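Local coordinates for protein probable 2-oxoglutarate-dependent dioxygenase At5g05600 (Arabidopsis thaliana, PDB 6LSV) that oxidises the plant hormone jasmonate to 12-hydroxyjasmonate with iron, 2-oxoglutarate and molecular oxygen, and so takes part in jasmonate defence signalling, at residues Ile45-Leu50 with Gln79-Gly84. Numbering follows the deposited sequence.
Sequences IPIIDL and QVVNHG
Strand 47-49 lies at the edge of the large mixed sheet and joins it through a parallel pairing with strand 77-81, where Ile48 sits beside Val80 and Asp49 beside Val81. Ile48 is bonded through both its backbone groups: its N donates to Gln79 O (2.7 Å) and its O accepts from Val81 N (2.9 Å). Leu50 N continues the ladder to Val81 O at 3.1 Å. Helix 63-74 lies between the two strands in sequence, giving a beta-alpha-beta crossover at the margin of the double-stranded beta-helix core of 2-oxoglutarate oxygenases; Ile48, a buried apolar residue, packs against Arg67 and Ile68 of that helix. Val80, beta-branched and apolar, suits a buried strand position against Phe263 and Val265. Just past the strand, Leu50 lays its branched end on this valine, CG to Val80 CB 3.5 Å. Ile47 and Val81 meet on the other face, with Ile47 CD1 3.9 Å from Val81 CG1. Gln79, its CG anti to the backbone N (chi1 -168°), has the length and two-ended amide to let NE2 donate to a water shared with Ile45 N while OE1 accepts from His259 N. At an exposed corner, Asn82 adopts left-handed backbone angles, which asparagine tolerates better than most residues; its ND2 donates to Asp49 OD1 (3.0 Å), within its own amide plane but from above the carboxylate plane.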
# COMPACT_ATOMS: atom_id res chain seq x y z
N ILE A 45 14.62 -7.40 -8.04
CA ILE A 45 14.75 -6.03 -7.55
C ILE A 45 16.00 -5.96 -6.69
O ILE A 45 16.11 -6.71 -5.71
CB ILE A 45 13.51 -5.59 -6.75
CG1 ILE A 45 12.23 -5.89 -7.53
CG2 ILE A 45 13.60 -4.11 -6.39
CD1 ILE A 45 12.25 -5.40 -8.97
N PRO A 46 16.97 -5.10 -7.02
CA PRO A 46 18.21 -5.05 -6.22
C PRO A 46 17.91 -4.72 -4.77
O PRO A 46 17.11 -3.83 -4.46
CB PRO A 46 19.03 -3.95 -6.91
CG PRO A 46 18.45 -3.85 -8.29
CD PRO A 46 16.99 -4.16 -8.15
N ILE A 47 18.57 -5.44 -3.87
CA ILE A 47 18.27 -5.36 -2.44
C ILE A 47 19.26 -4.43 -1.75
O ILE A 47 20.41 -4.27 -2.17
CB ILE A 47 18.29 -6.76 -1.78
CG1 ILE A 47 19.62 -7.46 -2.05
CG2 ILE A 47 17.12 -7.60 -2.28
CD1 ILE A 47 19.83 -8.70 -1.19
N ILE A 48 18.79 -3.82 -0.67
CA ILE A 48 19.58 -2.92 0.15
C ILE A 48 19.79 -3.59 1.50
O ILE A 48 18.83 -3.94 2.19
CB ILE A 48 18.89 -1.56 0.33
CG1 ILE A 48 18.38 -1.04 -1.02
CG2 ILE A 48 19.83 -0.56 0.99
CD1 ILE A 48 19.47 -0.58 -1.96
N ASP A 49 21.06 -3.77 1.88
CA ASP A 49 21.40 -4.31 3.19
C ASP A 49 21.34 -3.16 4.19
O ASP A 49 22.16 -2.24 4.15
CB ASP A 49 22.78 -4.96 3.16
CG ASP A 49 23.07 -5.78 4.40
OD1 ASP A 49 22.30 -5.68 5.38
OD2 ASP A 49 24.08 -6.52 4.40
N LEU A 50 20.37 -3.22 5.10
CA LEU A 50 20.03 -2.08 5.94
C LEU A 50 20.86 -1.97 7.21
O LEU A 50 20.99 -0.86 7.74
CB LEU A 50 18.55 -2.13 6.34
CG LEU A 50 17.55 -1.72 5.27
CD1 LEU A 50 16.31 -1.14 5.93
CD2 LEU A 50 18.18 -0.73 4.30
N GLN A 79 14.01 -2.44 -2.24
CA GLN A 79 13.82 -3.65 -1.45
C GLN A 79 14.91 -3.74 -0.39
O GLN A 79 16.10 -3.61 -0.71
CB GLN A 79 13.84 -4.89 -2.36
CG GLN A 79 13.36 -6.17 -1.71
CD GLN A 79 13.27 -7.31 -2.70
OE1 GLN A 79 12.39 -8.16 -2.60
NE2 GLN A 79 14.18 -7.33 -3.67
N VAL A 80 14.52 -3.96 0.86
CA VAL A 80 15.44 -3.95 1.98
C VAL A 80 15.50 -5.33 2.63
O VAL A 80 14.47 -5.97 2.83
CB VAL A 80 15.06 -2.87 3.02
CG1 VAL A 80 15.02 -1.51 2.36
CG2 VAL A 80 13.71 -3.17 3.66
N VAL A 81 16.72 -5.78 2.92
CA VAL A 81 16.97 -6.98 3.71
C VAL A 81 17.72 -6.56 4.97
O VAL A 81 18.25 -5.45 5.06
CB VAL A 81 17.77 -8.04 2.93
CG1 VAL A 81 17.09 -8.39 1.62
CG2 VAL A 81 19.18 -7.55 2.68
N ASN A 82 17.75 -7.47 5.95
CA ASN A 82 18.44 -7.24 7.22
C ASN A 82 17.97 -5.94 7.87
O ASN A 82 18.75 -5.01 8.10
CB ASN A 82 19.96 -7.23 7.03
CG ASN A 82 20.50 -8.56 6.55
OD1 ASN A 82 19.97 -9.62 6.89
ND2 ASN A 82 21.56 -8.52 5.75
N HIS A 83 16.67 -5.90 8.15
CA HIS A 83 15.99 -4.66 8.51
C HIS A 83 15.54 -4.62 9.97
O HIS A 83 14.87 -3.67 10.37
CB HIS A 83 14.79 -4.47 7.58
CG HIS A 83 14.12 -5.75 7.20
ND1 HIS A 83 13.55 -6.59 8.12
CD2 HIS A 83 13.93 -6.33 5.99
CE1 HIS A 83 13.03 -7.64 7.50
NE2 HIS A 83 13.25 -7.50 6.20
N GLY A 84 15.90 -5.63 10.77
CA GLY A 84 15.56 -5.63 12.17
C GLY A 84 14.22 -6.25 12.52
O GLY A 84 13.86 -6.27 13.70
O HOH W 1 13.61 -9.33 -6.02